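Local coordinates for protein STU0660 (Streptococcus thermophilus, PDB 3ZTH) that belongs to the large Csn2 proteins of CRISPR-mediated bacterial immunity, binds magnesium ions and probably binds DNA, at residues A[33-38]-A[79-84]; A[220-225]-A[232-237]; A[88-93]-A[185-190]. All coordinates share one frame; numbering follows the deposited sequence.

In the fold
The three contacts lie in one compact region of the chain, their centres about 15 to 17 Å apart. Along the sequence, interaction 1 comes first, interaction 3 follows and interaction 2 comes last. Interactions 1 and 2 both reach the same mixed sheet from different faces: helix 28-43 meets the end of strand 76-80 on one, and helix 212-228 lies against strand 232-237 on the other. They touch where Trp-35 CB packs on Phe-237 CZ at 3.9 Å. Helix 83-89 belongs to both interactions 1 and 3, and helix 177-192 of interaction 3 adjoins helix 212-228 of interaction 2. Together they tie the flanking helices to the sheet in this relative of the P-loop NTPases.

Interaction 1 (A[33-38]-A[79-84]); sequences YTWQIL and DISSFK
Helix 33-38 presents Trp-35 to the segment where the chain leaves strand 76-80, at Asp-79 and Ser-81, and turns into helix 83-89. The indole swings out with CG anti to its backbone N (chi1 170°), which carries the five-membered ring and its N-H to the Asp-79 carboxylate. NE1 donates to Asp-79 OD2 at 2.8 Å, using the syn lone pair of that oxygen. The bond is bent (142° at the hydrogen), and OD2 lies out of the indole plane; the ring and carboxylate planes are turned 54° apart. Asp-79 OD1 lies at the indole edge, 3.5 Å from Trp-35 CZ2, while Ser-81 OG approaches the same carbon obliquely at 3.4 Å. The serine hydroxyl also donates to Asp-79 OD1 at 2.9 Å, so OD1 is held by Ser-81 while OD2 takes the indole N-H. OD2 is also hydrogen-bonded to Tyr-77 OH, the stronger polar partner of this carboxylate. Lys-204 links Ser-81 and the indole, with NZ bonded to Ser-81 OG and its charge making a cation-pi contact with Trp-35. Just beyond, Ser-82 is the N-cap of helix 83-89. The pair thus joins helix 28-43 to a strand that is outermost in the sheet within this chain, with Val-202 of the adjacent strand 199-204 touching both Trp-35 and Asp-79.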
loop_
_atom_site.group_PDB
_atom_site.type_symbol
_atom_site.label_atom_id
_atom_site.label_comp_id
_atom_site.label_asym_id
_atom_site.label_seq_id
_atom_site.Cartn_x
_atom_site.Cartn_y
_atom_site.Cartn_z
ATOM N N TYR A 33 -10.223 -31.476 11.384
ATOM C CA TYR A 33 -9.937 -31.493 9.963
ATOM C C TYR A 33 -11.228 -31.261 9.183
ATOM O O TYR A 33 -11.251 -30.507 8.218
ATOM C CB TYR A 33 -9.338 -32.837 9.555
ATOM C CG TYR A 33 -9.251 -32.987 8.062
ATOM C CD1 TYR A 33 -8.221 -32.388 7.344
ATOM C CD2 TYR A 33 -10.237 -33.675 7.353
ATOM C CE1 TYR A 33 -8.172 -32.464 5.942
ATOM C CE2 TYR A 33 -10.201 -33.758 5.956
ATOM C CZ TYR A 33 -9.164 -33.148 5.260
ATOM O OH TYR A 33 -9.113 -33.231 3.890
ATOM N N THR A 34 -12.295 -31.926 9.606
ATOM C CA THR A 34 -13.580 -31.801 8.950
ATOM C C THR A 34 -14.038 -30.346 9.032
ATOM O O THR A 34 -14.538 -29.788 8.046
ATOM C CB THR A 34 -14.609 -32.727 9.600
ATOM O OG1 THR A 34 -14.100 -34.066 9.599
ATOM C CG2 THR A 34 -15.914 -32.702 8.827
ATOM N N TRP A 35 -13.838 -29.726 10.196
ATOM C CA TRP A 35 -14.204 -28.318 10.372
ATOM C C TRP A 35 -13.368 -27.410 9.460
ATOM O O TRP A 35 -13.890 -26.479 8.847
ATOM C CB TRP A 35 -13.998 -27.861 11.827
ATOM C CG TRP A 35 -14.150 -26.375 11.959
ATOM C CD1 TRP A 35 -15.317 -25.669 11.913
ATOM C CD2 TRP A 35 -13.097 -25.399 11.988
ATOM N NE1 TRP A 35 -15.061 -24.321 11.896
ATOM C CE2 TRP A 35 -13.709 -24.123 11.941
ATOM C CE3 TRP A 35 -11.698 -25.477 12.039
ATOM C CZ2 TRP A 35 -12.972 -22.931 11.945
ATOM C CZ3 TRP A 35 -10.959 -24.291 12.043
ATOM C CH2 TRP A 35 -11.600 -23.033 11.995
ATOM N N GLN A 36 -12.070 -27.678 9.379
ATOM C CA GLN A 36 -11.170 -26.864 8.563
ATOM C C GLN A 36 -11.558 -26.879 7.088
ATOM O O GLN A 36 -11.526 -25.853 6.418
ATOM C CB GLN A 36 -9.726 -27.357 8.733
ATOM C CG GLN A 36 -8.657 -26.485 8.073
ATOM C CD GLN A 36 -8.558 -25.096 8.691
ATOM O OE1 GLN A 36 -9.210 -24.151 8.230
ATOM N NE2 GLN A 36 -7.752 -24.969 9.751
ATOM N N ILE A 37 -11.911 -28.052 6.585
ATOM C CA ILE A 37 -12.310 -28.189 5.193
ATOM C C ILE A 37 -13.637 -27.471 4.968
ATOM O O ILE A 37 -13.790 -26.707 4.017
ATOM C CB ILE A 37 -12.505 -29.666 4.809
ATOM C CG1 ILE A 37 -11.172 -30.412 4.852
ATOM C CG2 ILE A 37 -13.122 -29.749 3.434
ATOM C CD1 ILE A 37 -10.200 -30.002 3.737
ATOM N N LEU A 38 -14.603 -27.737 5.842
ATOM C CA LEU A 38 -15.914 -27.117 5.736
ATOM C C LEU A 38 -15.841 -25.595 5.637
ATOM O O LEU A 38 -16.423 -24.982 4.738
ATOM C CB LEU A 38 -16.769 -27.509 6.939
ATOM C CG LEU A 38 -17.461 -28.863 6.848
ATOM C CD1 LEU A 38 -18.042 -29.241 8.191
ATOM C CD2 LEU A 38 -18.549 -28.785 5.802
ATOM N N ASP A 79 -19.154 -18.779 9.886
ATOM C CA ASP A 79 -18.401 -19.568 10.844
ATOM C C ASP A 79 -18.262 -18.871 12.183
ATOM O O ASP A 79 -17.762 -17.758 12.261
ATOM C CB ASP A 79 -17.007 -19.877 10.306
ATOM C CG ASP A 79 -16.331 -20.993 11.079
ATOM O OD1 ASP A 79 -15.686 -20.693 12.105
ATOM O OD2 ASP A 79 -16.463 -22.168 10.674
ATOM N N ILE A 80 -18.714 -19.533 13.238
ATOM C CA ILE A 80 -18.602 -18.988 14.576
ATOM C C ILE A 80 -17.826 -19.961 15.458
ATOM O O ILE A 80 -18.380 -20.914 15.998
ATOM C CB ILE A 80 -19.986 -18.701 15.177
ATOM C CG1 ILE A 80 -20.614 -17.511 14.445
ATOM C CG2 ILE A 80 -19.866 -18.383 16.653
ATOM C CD1 ILE A 80 -21.968 -17.104 14.990
ATOM N N SER A 81 -16.525 -19.718 15.575
ATOM C CA SER A 81 -15.655 -20.559 16.384
ATOM C C SER A 81 -15.133 -19.804 17.590
ATOM O O SER A 81 -14.304 -20.316 18.333
ATOM C CB SER A 81 -14.490 -21.087 15.544
ATOM O OG SER A 81 -14.956 -22.051 14.609
ATOM N N SER A 82 -15.628 -18.585 17.775
ATOM C CA SER A 82 -15.245 -17.755 18.914
ATOM C C SER A 82 -16.231 -16.605 19.028
ATOM O O SER A 82 -16.923 -16.275 18.060
ATOM C CB SER A 82 -13.850 -17.171 18.723
ATOM O OG SER A 82 -13.890 -16.095 17.800
ATOM N N PHE A 83 -16.303 -15.989 20.203
ATOM C CA PHE A 83 -17.203 -14.860 20.350
ATOM C C PHE A 83 -16.721 -13.678 19.497
ATOM O O PHE A 83 -17.501 -12.784 19.149
ATOM C CB PHE A 83 -17.329 -14.456 21.814
ATOM C CG PHE A 83 -18.245 -15.344 22.601
ATOM C CD1 PHE A 83 -19.536 -15.606 22.145
ATOM C CD2 PHE A 83 -17.827 -15.923 23.789
ATOM C CE1 PHE A 83 -20.394 -16.434 22.860
ATOM C CE2 PHE A 83 -18.682 -16.755 24.513
ATOM C CZ PHE A 83 -19.966 -17.010 24.047
ATOM N N LYS A 84 -15.441 -13.680 19.138
ATOM C CA LYS A 84 -14.919 -12.600 18.318
ATOM C C LYS A 84 -15.555 -12.682 16.936
ATOM O O LYS A 84 -15.846 -11.656 16.322
ATOM C CB LYS A 84 -13.399 -12.685 18.199
ATOM C CG LYS A 84 -12.804 -11.585 17.326
ATOM C CD LYS A 84 -11.335 -11.840 17.018
ATOM C CE LYS A 84 -10.791 -10.820 16.018
ATOM N NZ LYS A 84 -9.374 -11.111 15.624
#

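Interaction 2 (A[220-225]-A[232-237]); sequences RQICHL and LTFILF
Ile-222 sets its CG2 methyl over one face of the Phe-234 ring, and this CH-pi contact lies at the middle of a wholly apolar interface between helix 220-225 and strand 232-237. The methyl carbon is 4.0 Å from the ring centroid and 24° off the ring normal, displaced toward the rim so that its nearest ring atom is Phe-234 CZ at 3.6 Å. Ile-222 CB adds to the same overlap, approaching Phe-234 CE2 at 3.7 Å. The isoleucine reaches two strand residues at once: with CG1 held between the backbone N and the carbonyl carbon (chi1 64°), its other branch runs on to meet Leu-236 tip to tip, CD1 to CD1 at 3.9 Å. One helical turn along, Leu-225 offers its CB to Leu-232 CD2 at 3.7 Å. All five of these side chains are buried, and no hydrogen bond crosses between the segments.

Helix and strand run roughly antiparallel, 148° between their directions, with the axes 9.4 Å apart at their closest. Ile-222 and Leu-225 face Leu-232, Phe-234 and Leu-236, every second residue of the strand. Farther out, Leu-185 of helix 177-192 packs on Ile-222, and Val-226 of the same helix 212-228 touches Phe-234. Strand 232-237 is itself held between strands 199-204 and 20-24 by backbone hydrogen bonds. This is the second half of a beta-alpha-beta crossover, in which helix 212-228 links parallel neighbours 199-204 and 232-237 while covering one face of the sheet, as in the P-loop NTPase fold.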
loop_
_atom_site.group_PDB
_atom_site.type_symbol
_atom_site.label_atom_id
_atom_site.label_comp_id
_atom_site.label_asym_id
_atom_site.label_seq_id
_atom_site.Cartn_x
_atom_site.Cartn_y
_atom_site.Cartn_z
ATOM N N ARG A 220 -32.832 -24.082 22.134
ATOM C CA ARG A 220 -34.259 -23.939 21.839
ATOM C C ARG A 220 -34.414 -22.862 20.768
ATOM O O ARG A 220 -35.216 -22.994 19.847
ATOM C CB ARG A 220 -35.045 -23.539 23.082
ATOM C CG ARG A 220 -35.168 -24.637 24.108
ATOM C CD ARG A 220 -35.907 -24.149 25.347
ATOM N NE ARG A 220 -35.850 -25.133 26.426
ATOM C CZ ARG A 220 -36.364 -26.358 26.352
ATOM N NH1 ARG A 220 -36.988 -26.757 25.246
ATOM N NH2 ARG A 220 -36.234 -27.192 27.381
ATOM N N GLN A 221 -33.630 -21.799 20.891
ATOM C CA GLN A 221 -33.670 -20.717 19.920
ATOM C C GLN A 221 -33.324 -21.214 18.526
ATOM O O GLN A 221 -34.051 -20.923 17.578
ATOM C CB GLN A 221 -32.725 -19.591 20.333
ATOM C CG GLN A 221 -33.300 -18.711 21.431
ATOM C CD GLN A 221 -32.289 -17.745 22.022
ATOM O OE1 GLN A 221 -31.466 -17.167 21.312
ATOM N NE2 GLN A 221 -32.359 -17.553 23.335
ATOM N N ILE A 222 -32.241 -21.976 18.376
ATOM C CA ILE A 222 -31.911 -22.450 17.039
ATOM C C ILE A 222 -32.955 -23.432 16.505
ATOM O O ILE A 222 -33.190 -23.483 15.301
ATOM C CB ILE A 222 -30.487 -23.079 16.951
ATOM C CG1 ILE A 222 -30.381 -24.334 17.801
ATOM C CG2 ILE A 222 -29.444 -22.063 17.386
ATOM C CD1 ILE A 222 -29.001 -24.954 17.707
ATOM N N CYS A 223 -33.585 -24.199 17.395
ATOM C CA CYS A 223 -34.624 -25.132 16.976
ATOM C C CYS A 223 -35.797 -24.325 16.430
ATOM O O CYS A 223 -36.427 -24.701 15.435
ATOM C CB CYS A 223 -35.112 -25.985 18.152
ATOM S SG CYS A 223 -34.039 -27.376 18.583
ATOM N N HIS A 224 -36.094 -23.217 17.096
ATOM C CA HIS A 224 -37.176 -22.348 16.670
ATOM C C HIS A 224 -36.886 -21.827 15.267
ATOM O O HIS A 224 -37.736 -21.882 14.378
ATOM C CB HIS A 224 -37.304 -21.164 17.631
ATOM C CG HIS A 224 -38.279 -20.122 17.180
ATOM N ND1 HIS A 224 -39.637 -20.349 17.118
ATOM C CD2 HIS A 224 -38.091 -18.847 16.765
ATOM C CE1 HIS A 224 -40.244 -19.259 16.686
ATOM N NE2 HIS A 224 -39.329 -18.333 16.465
ATOM N N LEU A 225 -35.674 -21.330 15.065
ATOM C CA LEU A 225 -35.318 -20.792 13.770
ATOM C C LEU A 225 -35.331 -21.808 12.629
ATOM O O LEU A 225 -35.791 -21.480 11.540
ATOM C CB LEU A 225 -33.959 -20.086 13.839
ATOM C CG LEU A 225 -33.854 -18.948 14.859
ATOM C CD1 LEU A 225 -32.483 -18.298 14.764
ATOM C CD2 LEU A 225 -34.938 -17.918 14.606
ATOM N N LEU A 232 -32.549 -22.663 6.562
ATOM C CA LEU A 232 -31.480 -22.552 7.551
ATOM C C LEU A 232 -30.907 -23.884 8.011
ATOM O O LEU A 232 -31.646 -24.815 8.312
ATOM C CB LEU A 232 -31.986 -21.780 8.769
ATOM C CG LEU A 232 -31.007 -21.549 9.919
ATOM C CD1 LEU A 232 -29.757 -20.852 9.394
ATOM C CD2 LEU A 232 -31.687 -20.709 10.999
ATOM N N THR A 233 -29.582 -23.960 8.072
ATOM C CA THR A 233 -28.903 -25.172 8.517
ATOM C C THR A 233 -27.802 -24.866 9.530
ATOM O O THR A 233 -26.976 -23.967 9.335
ATOM C CB THR A 233 -28.272 -25.945 7.340
ATOM O OG1 THR A 233 -29.307 -26.420 6.472
ATOM C CG2 THR A 233 -27.478 -27.133 7.851
ATOM N N PHE A 234 -27.809 -25.630 10.616
ATOM C CA PHE A 234 -26.825 -25.490 11.682
ATOM C C PHE A 234 -25.942 -26.746 11.793
ATOM O O PHE A 234 -26.433 -27.873 11.701
ATOM C CB PHE A 234 -27.545 -25.279 13.019
ATOM C CG PHE A 234 -27.937 -23.855 13.295
ATOM C CD1 PHE A 234 -27.005 -22.945 13.772
ATOM C CD2 PHE A 234 -29.256 -23.435 13.129
ATOM C CE1 PHE A 234 -27.384 -21.631 14.087
ATOM C CE2 PHE A 234 -29.643 -22.129 13.438
ATOM C CZ PHE A 234 -28.709 -21.232 13.916
ATOM N N ILE A 235 -24.639 -26.544 11.965
ATOM C CA ILE A 235 -23.701 -27.649 12.166
ATOM C C ILE A 235 -22.952 -27.310 13.453
ATOM O O ILE A 235 -22.188 -26.344 13.488
ATOM C CB ILE A 235 -22.663 -27.779 11.047
ATOM C CG1 ILE A 235 -23.319 -28.259 9.758
ATOM C CG2 ILE A 235 -21.609 -28.814 11.446
ATOM C CD1 ILE A 235 -22.323 -28.441 8.599
ATOM N N LEU A 236 -23.189 -28.098 14.500
ATOM C CA LEU A 236 -22.566 -27.895 15.806
ATOM C C LEU A 236 -21.522 -28.977 16.119
ATOM O O LEU A 236 -21.600 -30.089 15.604
ATOM C CB LEU A 236 -23.644 -27.913 16.897
ATOM C CG LEU A 236 -24.952 -27.140 16.632
ATOM C CD1 LEU A 236 -25.956 -27.431 17.742
ATOM C CD2 LEU A 236 -24.687 -25.649 16.543
ATOM N N PHE A 237 -20.548 -28.634 16.958
ATOM C CA PHE A 237 -19.502 -29.563 17.396
ATOM C C PHE A 237 -19.571 -29.574 18.922
ATOM O O PHE A 237 -18.777 -28.909 19.598
ATOM C CB PHE A 237 -18.120 -29.077 16.954
ATOM C CG PHE A 237 -17.892 -29.161 15.475
ATOM C CD1 PHE A 237 -18.390 -28.175 14.624
ATOM C CD2 PHE A 237 -17.182 -30.222 14.931
ATOM C CE1 PHE A 237 -18.182 -28.243 13.255
ATOM C CE2 PHE A 237 -16.963 -30.302 13.562
ATOM C CZ PHE A 237 -17.467 -29.307 12.718
#

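Interaction 3 (A[88-93]-A[185-190]); sequences EQMEYK and LEMLDH
Asp-189 OD1 is gripped by two groups, a salt bridge from Lys-228 NZ and a hydrogen bond with Tyr-229 OH, on the same helix 177-192 that sends Met-187 to Gln-89 and Met-90. The contact packs the C-terminal end of helix 83-89 against helix 177-192, one of the helices flanking the central sheet of this P-loop NTPase relative. Both methionines are selenomethionines. Met-187 extends from its helix with CG anti to the backbone N (chi1 174°) and turns about its CG-SE bond, so that its terminal CE points at the loop, near Gln-89 O and Met-90 CG. Both approaches are shorter than normal contacts, and the exact placement of CE is doubtful. Leu-97 and Tyr-101 of helix 97-106 also touch Met-187, and Leu-135 of the third subunit packs on it. Gln-89 is held elsewhere: its OE1 accepts from Leu-97 N. The same third subunit supplies Tyr-142, whose OH is hydrogen-bonded to Met-90 O, so the loop lies where subunits meet. The two methionine side chains lie antiparallel alongside one another, the stem of Met-90 beside the end of Met-187, with Met-90 CG 4.0 Å from Met-187 SE.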
loop_
_atom_site.group_PDB
_atom_site.type_symbol
_atom_site.label_atom_id
_atom_site.label_comp_id
_atom_site.label_asym_id
_atom_site.label_seq_id
_atom_site.Cartn_x
_atom_site.Cartn_y
_atom_site.Cartn_z
ATOM N N GLU A 88 -17.838 -9.801 15.060
ATOM C CA GLU A 88 -17.529 -9.430 13.678
ATOM C C GLU A 88 -18.729 -9.533 12.744
ATOM O O GLU A 88 -18.850 -8.753 11.799
ATOM C CB GLU A 88 -16.372 -10.281 13.145
ATOM C CG GLU A 88 -15.013 -9.608 13.302
ATOM C CD GLU A 88 -13.835 -10.557 13.094
ATOM O OE1 GLU A 88 -13.875 -11.374 12.141
ATOM O OE2 GLU A 88 -12.862 -10.470 13.884
ATOM N N GLN A 89 -19.618 -10.486 13.007
ATOM C CA GLN A 89 -20.801 -10.637 12.173
ATOM C C GLN A 89 -21.810 -9.521 12.428
ATOM O O GLN A 89 -22.726 -9.306 11.635
ATOM C CB GLN A 89 -21.473 -11.991 12.415
ATOM C CG GLN A 89 -20.760 -13.162 11.776
ATOM C CD GLN A 89 -20.499 -12.958 10.296
ATOM O OE1 GLN A 89 -21.417 -12.731 9.502
ATOM N NE2 GLN A 89 -19.234 -13.044 9.917
HETATM N N MSE A 90 -21.636 -8.804 13.533
HETATM C CA MSE A 90 -22.547 -7.719 13.870
HETATM C C MSE A 90 -22.000 -6.329 13.536
HETATM O O MSE A 90 -22.632 -5.309 13.819
HETATM C CB MSE A 90 -22.948 -7.833 15.340
HETATM C CG MSE A 90 -23.788 -9.078 15.582
HETATM SE SE MSE A 90 -24.334 -9.406 17.399
HETATM C CE MSE A 90 -25.927 -8.297 17.445
ATOM N N GLU A 91 -20.824 -6.299 12.920
ATOM C CA GLU A 91 -20.220 -5.045 12.503
ATOM C C GLU A 91 -20.537 -4.892 11.014
ATOM O O GLU A 91 -20.707 -5.885 10.300
ATOM C CB GLU A 91 -18.707 -5.073 12.732
ATOM C CG GLU A 91 -18.317 -5.264 14.190
ATOM C CD GLU A 91 -16.810 -5.409 14.383
ATOM O OE1 GLU A 91 -16.163 -6.065 13.533
ATOM O OE2 GLU A 91 -16.276 -4.884 15.388
ATOM N N TYR A 92 -20.637 -3.653 10.548
ATOM C CA TYR A 92 -20.953 -3.410 9.151
ATOM C C TYR A 92 -19.699 -3.490 8.293
ATOM O O TYR A 92 -18.961 -2.518 8.158
ATOM C CB TYR A 92 -21.613 -2.041 8.999
ATOM C CG TYR A 92 -22.145 -1.772 7.615
ATOM C CD1 TYR A 92 -23.428 -2.180 7.256
ATOM C CD2 TYR A 92 -21.368 -1.119 6.657
ATOM C CE1 TYR A 92 -23.930 -1.944 5.975
ATOM C CE2 TYR A 92 -21.861 -0.877 5.370
ATOM C CZ TYR A 92 -23.145 -1.291 5.039
ATOM O OH TYR A 92 -23.661 -1.043 3.786
ATOM N N LYS A 93 -19.454 -4.667 7.731
ATOM C CA LYS A 93 -18.301 -4.888 6.870
ATOM C C LYS A 93 -18.759 -5.747 5.711
ATOM O O LYS A 93 -19.893 -6.222 5.690
ATOM C CB LYS A 93 -17.187 -5.629 7.606
ATOM C CG LYS A 93 -16.552 -4.893 8.766
ATOM C CD LYS A 93 -15.616 -5.850 9.507
ATOM C CE LYS A 93 -15.046 -5.249 10.789
ATOM N NZ LYS A 93 -14.281 -6.269 11.575
ATOM N N LEU A 185 -28.499 -14.395 17.192
ATOM C CA LEU A 185 -29.603 -15.160 16.623
ATOM C C LEU A 185 -30.768 -14.257 16.235
ATOM O O LEU A 185 -31.423 -14.479 15.215
ATOM C CB LEU A 185 -30.063 -16.237 17.608
ATOM C CG LEU A 185 -29.045 -17.368 17.785
ATOM C CD1 LEU A 185 -29.566 -18.381 18.792
ATOM C CD2 LEU A 185 -28.781 -18.039 16.432
ATOM N N GLU A 186 -31.016 -13.233 17.048
ATOM C CA GLU A 186 -32.086 -12.284 16.769
ATOM C C GLU A 186 -31.827 -11.542 15.464
ATOM O O GLU A 186 -32.743 -11.343 14.658
ATOM C CB GLU A 186 -32.198 -11.261 17.881
ATOM C CG GLU A 186 -33.144 -11.621 18.976
ATOM C CD GLU A 186 -33.727 -10.377 19.588
ATOM O OE1 GLU A 186 -34.441 -9.651 18.857
ATOM O OE2 GLU A 186 -33.461 -10.116 20.782
HETATM N N MSE A 187 -30.581 -11.115 15.271
HETATM C CA MSE A 187 -30.215 -10.417 14.051
HETATM C C MSE A 187 -30.395 -11.359 12.873
HETATM O O MSE A 187 -30.897 -10.964 11.820
HETATM C CB MSE A 187 -28.770 -9.942 14.104
HETATM C CG MSE A 187 -28.312 -9.340 12.785
HETATM SE SE MSE A 187 -26.688 -8.314 12.924
HETATM C CE MSE A 187 -25.414 -9.745 12.798
ATOM N N LEU A 188 -29.985 -12.609 13.062
ATOM C CA LEU A 188 -30.113 -13.617 12.020
ATOM C C LEU A 188 -31.593 -13.823 11.701
ATOM O O LEU A 188 -31.967 -14.004 10.541
ATOM C CB LEU A 188 -29.481 -14.932 12.481
ATOM C CG LEU A 188 -29.614 -16.130 11.534
ATOM C CD1 LEU A 188 -28.839 -15.883 10.249
ATOM C CD2 LEU A 188 -29.109 -17.375 12.235
ATOM N N ASP A 189 -32.434 -13.782 12.733
ATOM C CA ASP A 189 -33.872 -13.971 12.554
ATOM C C ASP A 189 -34.439 -12.913 11.606
ATOM O O ASP A 189 -35.022 -13.235 10.573
ATOM C CB ASP A 189 -34.591 -13.881 13.906
ATOM C CG ASP A 189 -36.039 -14.376 13.843
ATOM O OD1 ASP A 189 -36.608 -14.455 12.735
ATOM O OD2 ASP A 189 -36.615 -14.682 14.911
ATOM N N HIS A 190 -34.250 -11.650 11.969
ATOM C CA HIS A 190 -34.743 -10.527 11.187
ATOM C C HIS A 190 -34.217 -10.545 9.764
ATOM O O HIS A 190 -34.913 -10.119 8.846
ATOM C CB HIS A 190 -34.377 -9.203 11.872
ATOM C CG HIS A 190 -34.944 -9.063 13.253
ATOM N ND1 HIS A 190 -34.666 -7.986 14.068
ATOM C CD2 HIS A 190 -35.748 -9.881 13.976
ATOM C CE1 HIS A 190 -35.270 -8.148 15.233
ATOM N NE2 HIS A 190 -35.933 -9.290 15.203
#